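Local coordinates for putative translation initiation inhibitor (Salmonella typhimurium, PDB 3GTZ), which is of unknown function, though named a putative translation initiation inhibitor, and belongs to the trimeric RutC (YjgF-like) family, some of whose members are enamine or imine deaminases, at residues Ser15-Val18 with Thr23-Tyr26; Glu39-Thr44 with Asn79-Ala84; Ala46-Val51 with Ile110-Ala115. One frame throughout, in Å; residues are numbered along the deposited sequence.

How the contacts relate
From the N terminus, contact 1 comes first and closes the shortest loop: four residues separate 15-18 from 23-26, strand 15-20 running on before a tight turn leads into strand 23-28. This beta hairpin is complete before the other contacts begin. Helix 37-54 then serves both of these. Its earlier part, 39-44, waits for 79-84 on helix 75-85 (contact 2); its later part, 46-51, waits for 110-115 on the last strand (contact 3). The segments of contacts 2 and 3 alternate, so their loops cross. Contact 3 also meets contact 1, because strand 108-115 pairs with strand 23-28. Together they tie the hairpin, the rest of the sheet and the two helices covering it into a two-layer alpha/beta fold.

Contact 1: residues Ser15-Val18 with Thr23-Tyr26; sequences SDVV and TLWY
The carbonyl oxygen of V18 receives the backbone N of W25 at 2.9 Å, and the CA of L24 adds a weaker C-H...O contact to the same V18 O at 3.3 Å. In return the N of V18 gives a nearly straight bond to W25 O, 3.1 Å long with 171° at the hydrogen, making V18 and W25 an antiparallel hydrogen-bonded pair. Their side chains share one face of the sheet, where V18 CG1 only grazes W25 CE3.

V17, L24 and Y26 meet on the other face. The CG1 methyl of V17, placed anti to the backbone N (chi1 -162°), lies 3.7 Å from L24 CG, while V17 CG2 lies 3.9 Å from Y26 CD1. A branched valine suits this place because each methyl finds its own neighbour. The carboxylate of D16 runs beside the tyrosine with its plane almost perpendicular to the ring, D16 OD2 lying 3.6 Å from Y26 CE1.

D16 and V17 both face I8, a classic beta bulge where the chain turns a corner. Strand 6-10 thus flanks one side of this hairpin and strand 108-115 the other, helix 37-54 packs over V17 and Y26, and a second subunit packs against V18 and W25.

Contact 2: residues Glu39-Thr44 with Asn79-Ala84; sequences EQTANT and NKAWDA
T41 lays its methyl, CG2, against the methyl of A81, with T41 CG2 and A81 CB 3.6 Å apart. The threonine uses its two branches differently. CG2 stands anti to the backbone N (OG1 at chi1 -56°) and meets the other helix, whereas OG1 turns back along its own helix to hydrogen-bond with the carbonyl oxygen of A37. A buried hydroxyl is thereby satisfied within the first helix, and an apolar surface is left for the second.

A81 is the hub of the contact. Its CB, directed toward 39-44, also comes 3.7 Å from the backbone N of A42 and 4.1 Å from A42 CB. Alanine fits well here, since the axes of the two segments approach to 8.4 Å and the nearest CA atoms, those of A42 and A81, are only 5.0 Å apart; at so small a separation single methyls are enough to make the contact, with no longer side chain between the backbones. The segments run roughly parallel, with a crossing angle of -28°. No hydrogen bond joins them, so the contact is van der Waals packing over a small area.

Helix 37-54 and helix 75-85 thus lie side by side against the sheet. T41 also touches V108 of strand 108-115, and W82 packs on A65 and I67 of strand 62-69. The ring of W82 also makes a cation-pi contact with R94 of its own chain, while its NE1 hydrogen-bonds to R13 O of the third subunit, which brings W82 to the subunit interface.

Contact 3: residues Ala46-Val51 with Ile110-Ala115; sequences AQIDAV and IKIVAA
Apolar packing accounts for the whole contact between the segments, and I48 supplies all of the helix side through its terminal methyl, CD1. With I112 the approach is tip to tip, I48 CD1 lying 3.6 Å from I112 CG1. With I110 the side chains cross at about a right angle, and I48 CD1 rests 3.9 Å from I110 CG2. The extended side chain of I48 (chi2 175°) carries CD1 out to meet that of I112, although the CA atoms of I48 and I112 are 8.2 Å apart. Y26 of the adjoining strand also packs against I48.

The strand's polar bonding is to its neighbours in the sheet. The backbone of I112 pairs with Y26, and that of I110 with G28, on one side; K111 and V113 pair with strand 62-69 on the other.

Alternation along the strand sends I110 and I112 toward the helix while K111 points away. A helix packed through isoleucines on one face of a sheet forms the core of a two-layer alpha/beta fold, as in the YjgF-like family. Long, branched and wholly apolar, these side chains imply that this part of the helix meets 110-115 through dispersion and burial from water, with no hydrogen bond between the two segments.

Contact 1: residues Ser15-Val18 with Thr23-Tyr26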
ATOM      1  N   SER A  15      -4.113   6.869  14.533  1.00 56.69           N
ATOM      2  CA  SER A  15      -4.392   8.236  14.165  1.00 55.37           C
ATOM      3  C   SER A  15      -5.317   8.173  12.950  1.00 54.56           C
ATOM      4  O   SER A  15      -5.258   7.253  12.154  1.00 54.82           O
ATOM      5  CB  SER A  15      -3.092   8.957  13.783  1.00 55.55           C
ATOM      6  OG  SER A  15      -2.281   9.252  14.895  1.00 52.81           O
ATOM      7  N   ASP A  16      -6.182   9.141  12.790  1.00 53.07           N
ATOM      8  CA  ASP A  16      -7.107   9.057  11.696  1.00 52.46           C
ATOM      9  C   ASP A  16      -6.415   9.537  10.418  1.00 50.08           C
ATOM     10  O   ASP A  16      -6.594   8.944   9.361  1.00 49.93           O
ATOM     11  CB  ASP A  16      -8.349   9.874  12.022  1.00 53.02           C
ATOM     12  CG  ASP A  16      -9.472   9.623  11.067  1.00 56.87           C
ATOM     13  OD1 ASP A  16      -9.812   8.423  10.871  1.00 60.86           O
ATOM     14  OD2 ASP A  16     -10.039  10.637  10.546  1.00 62.82           O
ATOM     15  N   VAL A  17      -5.598  10.580  10.536  1.00 47.60           N
ATOM     16  CA  VAL A  17      -4.906  11.192   9.393  1.00 46.02           C
ATOM     17  C   VAL A  17      -3.457  11.535   9.753  1.00 44.59           C
ATOM     18  O   VAL A  17      -3.195  11.989  10.840  1.00 45.27           O
ATOM     19  CB  VAL A  17      -5.639  12.471   8.917  1.00 45.50           C
ATOM     20  CG1 VAL A  17      -5.211  12.843   7.529  1.00 44.79           C
ATOM     21  CG2 VAL A  17      -7.154  12.270   8.968  1.00 44.82           C
ATOM     22  N   VAL A  18      -2.514  11.289   8.857  1.00 43.20           N
ATOM     23  CA  VAL A  18      -1.151  11.701   9.075  1.00 42.44           C
ATOM     24  C   VAL A  18      -0.692  12.585   7.937  1.00 42.46           C
ATOM     25  O   VAL A  18      -0.995  12.310   6.799  1.00 43.83           O
ATOM     26  CB  VAL A  18      -0.225  10.500   9.165  1.00 42.51           C
ATOM     27  CG1 VAL A  18       1.231  10.975   9.199  1.00 39.86           C
ATOM     28  CG2 VAL A  18      -0.576   9.662  10.410  1.00 42.79           C
ATOM     29  N   THR A  23       2.442  15.571   2.195  1.00 42.11           N
ATOM     30  CA  THR A  23       1.758  14.356   1.811  1.00 41.18           C
ATOM     31  C   THR A  23       0.881  13.931   2.961  1.00 40.70           C
ATOM     32  O   THR A  23       1.197  14.165   4.099  1.00 40.32           O
ATOM     33  CB  THR A  23       2.757  13.265   1.488  1.00 41.29           C
ATOM     34  OG1 THR A  23       3.790  13.802   0.640  1.00 42.54           O
ATOM     35  CG2 THR A  23       2.094  12.094   0.818  1.00 40.12           C
ATOM     36  N   LEU A  24      -0.248  13.332   2.644  1.00 40.82           N
ATOM     37  CA  LEU A  24      -1.291  13.036   3.606  1.00 40.52           C
ATOM     38  C   LEU A  24      -1.701  11.602   3.344  1.00 40.74           C
ATOM     39  O   LEU A  24      -1.891  11.198   2.178  1.00 40.59           O
ATOM     40  CB  LEU A  24      -2.491  13.965   3.390  1.00 39.94           C
ATOM     41  CG  LEU A  24      -3.736  13.721   4.275  1.00 41.26           C
ATOM     42  CD1 LEU A  24      -4.636  15.005   4.440  1.00 38.31           C
ATOM     43  CD2 LEU A  24      -4.551  12.551   3.743  1.00 39.46           C
ATOM     44  N   TRP A  25      -1.819  10.835   4.422  1.00 41.05           N
ATOM     45  CA  TRP A  25      -2.182   9.424   4.358  1.00 41.04           C
ATOM     46  C   TRP A  25      -3.434   9.250   5.199  1.00 41.77           C
ATOM     47  O   TRP A  25      -3.563   9.876   6.281  1.00 41.25           O
ATOM     48  CB  TRP A  25      -1.118   8.588   4.997  1.00 40.59           C
ATOM     49  CG  TRP A  25       0.112   8.355   4.225  1.00 40.58           C
ATOM     50  CD1 TRP A  25       0.413   7.238   3.478  1.00 39.73           C
ATOM     51  CD2 TRP A  25       1.272   9.181   4.193  1.00 38.43           C
ATOM     52  NE1 TRP A  25       1.664   7.351   2.939  1.00 39.08           N
ATOM     53  CE2 TRP A  25       2.224   8.527   3.368  1.00 40.35           C
ATOM     54  CE3 TRP A  25       1.598  10.407   4.759  1.00 39.48           C
ATOM     55  CZ2 TRP A  25       3.493   9.067   3.103  1.00 40.91           C
ATOM     56  CZ3 TRP A  25       2.871  10.975   4.470  1.00 39.78           C
ATOM     57  CH2 TRP A  25       3.795  10.297   3.665  1.00 40.80           C
ATOM     58  N   TYR A  26      -4.319   8.371   4.734  1.00 42.39           N
ATOM     59  CA  TYR A  26      -5.620   8.157   5.360  1.00 42.58           C
ATOM     60  C   TYR A  26      -6.241   6.902   4.835  1.00 43.20           C
ATOM     61  O   TYR A  26      -6.056   6.578   3.689  1.00 42.30           O
ATOM     62  CB  TYR A  26      -6.543   9.316   4.986  1.00 43.03           C
ATOM     63  CG  TYR A  26      -7.972   9.173   5.450  1.00 43.05           C
ATOM     64  CD1 TYR A  26      -8.291   9.291   6.805  1.00 42.82           C
ATOM     65  CD2 TYR A  26      -9.004   8.946   4.548  1.00 42.70           C
ATOM     66  CE1 TYR A  26      -9.599   9.177   7.255  1.00 42.50           C
ATOM     67  CE2 TYR A  26     -10.331   8.801   4.990  1.00 42.90           C
ATOM     68  CZ  TYR A  26     -10.620   8.941   6.345  1.00 44.31           C
ATOM     69  OH  TYR A  26     -11.933   8.849   6.809  1.00 45.79           O
TER

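Contact 2: residues Glu39-Thr44 with Asn79-Ala84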
ATOM      1  N   GLU A  39     -23.693   2.297  -0.993  1.00 45.76           N
ATOM      2  CA  GLU A  39     -23.739   3.282   0.076  1.00 46.84           C
ATOM      3  C   GLU A  39     -22.404   3.393   0.798  1.00 46.39           C
ATOM      4  O   GLU A  39     -21.932   4.501   1.026  1.00 46.51           O
ATOM      5  CB  GLU A  39     -24.838   2.973   1.067  1.00 46.98           C
ATOM      6  CG  GLU A  39     -25.026   4.049   2.128  1.00 48.21           C
ATOM      7  CD  GLU A  39     -26.317   3.890   2.893  1.00 49.30           C
ATOM      8  OE1 GLU A  39     -27.213   3.139   2.457  1.00 52.30           O
ATOM      9  OE2 GLU A  39     -26.458   4.526   3.949  1.00 56.58           O
ATOM     10  N   GLN A  40     -21.776   2.260   1.127  1.00 46.19           N
ATOM     11  CA  GLN A  40     -20.548   2.290   1.918  1.00 45.23           C
ATOM     12  C   GLN A  40     -19.436   2.965   1.127  1.00 45.19           C
ATOM     13  O   GLN A  40     -18.690   3.781   1.687  1.00 45.03           O
ATOM     14  CB  GLN A  40     -20.139   0.896   2.370  1.00 45.63           C
ATOM     15  CG  GLN A  40     -20.930   0.354   3.588  1.00 46.04           C
ATOM     16  CD  GLN A  40     -20.292  -0.853   4.264  1.00 44.87           C
ATOM     17  OE1 GLN A  40     -19.303  -1.367   3.792  1.00 50.27           O
ATOM     18  NE2 GLN A  40     -20.852  -1.294   5.382  1.00 44.65           N
ATOM     19  N   THR A  41     -19.362   2.692  -0.183  1.00 44.23           N
ATOM     20  CA  THR A  41     -18.350   3.346  -1.018  1.00 44.13           C
ATOM     21  C   THR A  41     -18.601   4.861  -1.171  1.00 44.46           C
ATOM     22  O   THR A  41     -17.713   5.672  -0.959  1.00 43.95           O
ATOM     23  CB  THR A  41     -18.232   2.672  -2.395  1.00 44.42           C
ATOM     24  OG1 THR A  41     -17.954   1.276  -2.210  1.00 41.46           O
ATOM     25  CG2 THR A  41     -17.127   3.358  -3.277  1.00 43.55           C
ATOM     26  N   ALA A  42     -19.825   5.233  -1.533  1.00 45.39           N
ATOM     27  CA  ALA A  42     -20.227   6.646  -1.691  1.00 44.64           C
ATOM     28  C   ALA A  42     -19.984   7.458  -0.415  1.00 44.24           C
ATOM     29  O   ALA A  42     -19.486   8.587  -0.432  1.00 44.37           O
ATOM     30  CB  ALA A  42     -21.675   6.682  -2.027  1.00 44.49           C
ATOM     31  N   ASN A  43     -20.353   6.856   0.699  1.00 44.15           N
ATOM     32  CA  ASN A  43     -20.190   7.453   2.017  1.00 44.31           C
ATOM     33  C   ASN A  43     -18.707   7.591   2.369  1.00 42.87           C
ATOM     34  O   ASN A  43     -18.301   8.590   2.945  1.00 42.49           O
ATOM     35  CB  ASN A  43     -20.906   6.565   3.018  1.00 44.97           C
ATOM     36  CG  ASN A  43     -21.220   7.250   4.340  1.00 48.94           C
ATOM     37  OD1 ASN A  43     -20.426   7.956   4.902  1.00 51.13           O
ATOM     38  ND2 ASN A  43     -22.416   6.962   4.866  1.00 58.00           N
ATOM     39  N   THR A  44     -17.897   6.607   1.998  1.00 41.67           N
ATOM     40  CA  THR A  44     -16.503   6.671   2.332  1.00 41.49           C
ATOM     41  C   THR A  44     -15.794   7.707   1.501  1.00 41.40           C
ATOM     42  O   THR A  44     -14.920   8.395   2.009  1.00 41.74           O
ATOM     43  CB  THR A  44     -15.789   5.328   2.236  1.00 41.66           C
ATOM     44  OG1 THR A  44     -16.563   4.360   2.925  1.00 41.22           O
ATOM     45  CG2 THR A  44     -14.398   5.398   2.902  1.00 39.28           C
ATOM     46  N   ASN A  79     -17.677   0.801  -8.282  1.00 52.34           N
ATOM     47  CA  ASN A  79     -17.375   1.625  -9.490  1.00 52.38           C
ATOM     48  C   ASN A  79     -18.427   2.679  -9.800  1.00 51.39           C
ATOM     49  O   ASN A  79     -18.112   3.769 -10.279  1.00 52.19           O
ATOM     50  CB  ASN A  79     -17.203   0.755 -10.735  1.00 52.60           C
ATOM     51  CG  ASN A  79     -15.854   0.090 -10.782  1.00 56.35           C
ATOM     52  OD1 ASN A  79     -14.884   0.581 -10.184  1.00 60.43           O
ATOM     53  ND2 ASN A  79     -15.772  -1.035 -11.482  1.00 58.24           N
ATOM     54  N   LYS A  80     -19.680   2.339  -9.562  1.00 49.70           N
ATOM     55  CA  LYS A  80     -20.765   3.269  -9.747  1.00 48.65           C
ATOM     56  C   LYS A  80     -20.589   4.428  -8.778  1.00 48.31           C
ATOM     57  O   LYS A  80     -20.705   5.552  -9.185  1.00 48.91           O
ATOM     58  CB  LYS A  80     -22.066   2.546  -9.495  1.00 49.39           C
ATOM     59  CG  LYS A  80     -23.355   3.247  -9.863  1.00 51.08           C
ATOM     60  CD  LYS A  80     -24.473   2.695  -8.950  1.00 52.04           C
ATOM     61  CE  LYS A  80     -25.781   2.499  -9.654  1.00 53.90           C
ATOM     62  NZ  LYS A  80     -26.812   2.123  -8.624  1.00 53.47           N
ATOM     63  N   ALA A  81     -20.276   4.166  -7.502  1.00 47.41           N
ATOM     64  CA  ALA A  81     -20.010   5.250  -6.534  1.00 46.00           C
ATOM     65  C   ALA A  81     -18.780   6.041  -6.925  1.00 44.70           C
ATOM     66  O   ALA A  81     -18.794   7.249  -6.976  1.00 45.26           O
ATOM     67  CB  ALA A  81     -19.854   4.698  -5.145  1.00 44.85           C
ATOM     68  N   TRP A  82     -17.703   5.353  -7.238  1.00 44.44           N
ATOM     69  CA  TRP A  82     -16.486   6.033  -7.678  1.00 43.48           C
ATOM     70  C   TRP A  82     -16.786   6.930  -8.862  1.00 42.75           C
ATOM     71  O   TRP A  82     -16.350   8.079  -8.889  1.00 43.12           O
ATOM     72  CB  TRP A  82     -15.428   5.006  -8.066  1.00 42.96           C
ATOM     73  CG  TRP A  82     -14.169   5.578  -8.585  1.00 42.65           C
ATOM     74  CD1 TRP A  82     -13.906   5.905  -9.870  1.00 43.11           C
ATOM     75  CD2 TRP A  82     -12.978   5.870  -7.846  1.00 41.91           C
ATOM     76  NE1 TRP A  82     -12.644   6.400  -9.987  1.00 43.29           N
ATOM     77  CE2 TRP A  82     -12.036   6.364  -8.765  1.00 41.93           C
ATOM     78  CE3 TRP A  82     -12.614   5.745  -6.503  1.00 42.62           C
ATOM     79  CZ2 TRP A  82     -10.767   6.753  -8.395  1.00 41.63           C
ATOM     80  CZ3 TRP A  82     -11.341   6.116  -6.129  1.00 42.73           C
ATOM     81  CH2 TRP A  82     -10.433   6.636  -7.067  1.00 42.53           C
ATOM     82  N   ASP A  83     -17.517   6.403  -9.837  1.00 41.96           N
ATOM     83  CA  ASP A  83     -17.768   7.135 -11.067  1.00 42.14           C
ATOM     84  C   ASP A  83     -18.619   8.390 -10.881  1.00 41.62           C
ATOM     85  O   ASP A  83     -18.499   9.329 -11.639  1.00 40.72           O
ATOM     86  CB  ASP A  83     -18.403   6.240 -12.132  1.00 42.23           C
ATOM     87  CG  ASP A  83     -17.433   5.208 -12.698  1.00 44.03           C
ATOM     88  OD1 ASP A  83     -16.196   5.322 -12.474  1.00 42.08           O
ATOM     89  OD2 ASP A  83     -17.944   4.272 -13.348  1.00 43.53           O
ATOM     90  N   ALA A  84     -19.462   8.398  -9.859  1.00 41.45           N
ATOM     91  CA  ALA A  84     -20.330   9.530  -9.570  1.00 40.99           C
ATOM     92  C   ALA A  84     -19.549  10.663  -8.877  1.00 41.35           C
ATOM     93  O   ALA A  84     -19.958  11.829  -8.937  1.00 42.31           O
ATOM     94  CB  ALA A  84     -21.479   9.081  -8.735  1.00 38.54           C
TER

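Contact 3: residues Ala46-Val51 with Ile110-Ala115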
ATOM      1  N   ALA A  46     -17.229  10.423   0.506  1.00 42.80           N
ATOM      2  CA  ALA A  46     -17.651  11.684   1.197  1.00 43.68           C
ATOM      3  C   ALA A  46     -16.815  11.995   2.415  1.00 44.27           C
ATOM      4  O   ALA A  46     -16.486  13.163   2.611  1.00 45.18           O
ATOM      5  CB  ALA A  46     -19.130  11.689   1.581  1.00 43.21           C
ATOM      6  N   GLN A  47     -16.441  10.981   3.209  1.00 44.90           N
ATOM      7  CA  GLN A  47     -15.533  11.185   4.383  1.00 45.60           C
ATOM      8  C   GLN A  47     -14.134  11.645   3.971  1.00 44.45           C
ATOM      9  O   GLN A  47     -13.543  12.523   4.606  1.00 45.03           O
ATOM     10  CB  GLN A  47     -15.322   9.922   5.196  1.00 45.21           C
ATOM     11  CG  GLN A  47     -16.523   9.393   5.972  1.00 50.03           C
ATOM     12  CD  GLN A  47     -16.253   7.940   6.516  1.00 51.03           C
ATOM     13  OE1 GLN A  47     -15.292   7.711   7.283  1.00 54.18           O
ATOM     14  NE2 GLN A  47     -17.071   6.967   6.061  1.00 55.04           N
ATOM     15  N   ILE A  48     -13.613  11.016   2.929  1.00 43.25           N
ATOM     16  CA  ILE A  48     -12.341  11.367   2.364  1.00 43.01           C
ATOM     17  C   ILE A  48     -12.306  12.852   1.972  1.00 43.85           C
ATOM     18  O   ILE A  48     -11.402  13.579   2.417  1.00 44.75           O
ATOM     19  CB  ILE A  48     -11.988  10.489   1.172  1.00 42.67           C
ATOM     20  CG1 ILE A  48     -11.700   9.057   1.645  1.00 41.69           C
ATOM     21  CG2 ILE A  48     -10.787  11.088   0.450  1.00 41.84           C
ATOM     22  CD1 ILE A  48     -11.461   8.067   0.525  1.00 41.72           C
ATOM     23  N   ASP A  49     -13.287  13.310   1.195  1.00 43.36           N
ATOM     24  CA  ASP A  49     -13.418  14.744   0.893  1.00 43.82           C
ATOM     25  C   ASP A  49     -13.325  15.621   2.149  1.00 43.71           C
ATOM     26  O   ASP A  49     -12.508  16.545   2.225  1.00 43.75           O
ATOM     27  CB  ASP A  49     -14.743  15.039   0.200  1.00 43.78           C
ATOM     28  CG  ASP A  49     -14.888  14.316  -1.113  1.00 44.80           C
ATOM     29  OD1 ASP A  49     -13.897  13.728  -1.599  1.00 45.41           O
ATOM     30  OD2 ASP A  49     -16.011  14.314  -1.645  1.00 47.38           O
ATOM     31  N   ALA A  50     -14.147  15.301   3.133  1.00 43.71           N
ATOM     32  CA  ALA A  50     -14.221  16.077   4.370  1.00 44.14           C
ATOM     33  C   ALA A  50     -12.861  16.166   5.046  1.00 44.59           C
ATOM     34  O   ALA A  50     -12.439  17.253   5.441  1.00 45.26           O
ATOM     35  CB  ALA A  50     -15.246  15.467   5.326  1.00 43.54           C
ATOM     36  N   VAL A  51     -12.195  15.014   5.160  1.00 44.46           N
ATOM     37  CA  VAL A  51     -10.834  14.914   5.675  1.00 43.95           C
ATOM     38  C   VAL A  51      -9.877  15.749   4.849  1.00 44.62           C
ATOM     39  O   VAL A  51      -9.109  16.468   5.411  1.00 45.33           O
ATOM     40  CB  VAL A  51     -10.342  13.410   5.685  1.00 44.19           C
ATOM     41  CG1 VAL A  51      -8.836  13.296   5.512  1.00 41.08           C
ATOM     42  CG2 VAL A  51     -10.827  12.695   6.946  1.00 42.87           C
ATOM     43  N   ILE A 110     -10.914   2.052   1.921  1.00 46.93           N
ATOM     44  CA  ILE A 110     -10.220   2.829   0.876  1.00 46.74           C
ATOM     45  C   ILE A 110      -9.012   3.600   1.413  1.00 46.88           C
ATOM     46  O   ILE A 110      -9.168   4.503   2.229  1.00 47.96           O
ATOM     47  CB  ILE A 110     -11.174   3.841   0.191  1.00 46.64           C
ATOM     48  CG1 ILE A 110     -12.421   3.147  -0.396  1.00 46.10           C
ATOM     49  CG2 ILE A 110     -10.436   4.578  -0.897  1.00 47.74           C
ATOM     50  CD1 ILE A 110     -13.416   4.096  -1.064  1.00 45.30           C
ATOM     51  N   LYS A 111      -7.815   3.250   0.973  1.00 46.53           N
ATOM     52  CA  LYS A 111      -6.636   3.948   1.442  1.00 47.30           C
ATOM     53  C   LYS A 111      -6.211   4.955   0.379  1.00 45.23           C
ATOM     54  O   LYS A 111      -6.245   4.697  -0.819  1.00 44.92           O
ATOM     55  CB  LYS A 111      -5.523   2.941   1.886  1.00 47.48           C
ATOM     56  CG  LYS A 111      -4.233   2.977   1.153  1.00 49.54           C
ATOM     57  CD  LYS A 111      -3.161   1.989   1.749  1.00 51.77           C
ATOM     58  CE  LYS A 111      -1.708   2.619   1.719  1.00 55.02           C
ATOM     59  NZ  LYS A 111      -1.276   3.345   0.404  1.00 53.23           N
ATOM     60  N   ILE A 112      -5.773   6.093   0.862  1.00 44.69           N
ATOM     61  CA  ILE A 112      -5.585   7.327   0.096  1.00 44.42           C
ATOM     62  C   ILE A 112      -4.239   7.903   0.474  1.00 43.74           C
ATOM     63  O   ILE A 112      -3.933   7.993   1.656  1.00 44.23           O
ATOM     64  CB  ILE A 112      -6.714   8.277   0.521  1.00 44.50           C
ATOM     65  CG1 ILE A 112      -7.990   7.866  -0.206  1.00 46.35           C
ATOM     66  CG2 ILE A 112      -6.393   9.721   0.365  1.00 43.18           C
ATOM     67  CD1 ILE A 112      -7.804   7.634  -1.632  1.00 46.22           C
ATOM     68  N   VAL A 113      -3.407   8.200  -0.517  1.00 42.52           N
ATOM     69  CA  VAL A 113      -2.286   9.127  -0.349  1.00 41.77           C
ATOM     70  C   VAL A 113      -2.617  10.358  -1.189  1.00 41.47           C
ATOM     71  O   VAL A 113      -3.001  10.202  -2.324  1.00 41.42           O
ATOM     72  CB  VAL A 113      -0.976   8.552  -0.893  1.00 41.87           C
ATOM     73  CG1 VAL A 113       0.189   9.403  -0.465  1.00 41.18           C
ATOM     74  CG2 VAL A 113      -0.779   7.106  -0.454  1.00 39.72           C
ATOM     75  N   ALA A 114      -2.485  11.558  -0.625  1.00 41.57           N
ATOM     76  CA  ALA A 114      -2.862  12.822  -1.271  1.00 41.95           C
ATOM     77  C   ALA A 114      -1.804  13.906  -1.047  1.00 42.66           C
ATOM     78  O   ALA A 114      -0.987  13.779  -0.124  1.00 42.41           O
ATOM     79  CB  ALA A 114      -4.206  13.309  -0.702  1.00 41.19           C
ATOM     80  N   ALA A 115      -1.841  14.971  -1.865  1.00 42.82           N
ATOM     81  CA  ALA A 115      -0.950  16.135  -1.700  1.00 43.36           C
ATOM     82  C   ALA A 115      -1.663  17.145  -0.830  1.00 45.00           C
ATOM     83  O   ALA A 115      -2.881  17.310  -0.932  1.00 46.31           O
ATOM     84  CB  ALA A 115      -0.596  16.759  -3.020  1.00 42.30           C
TER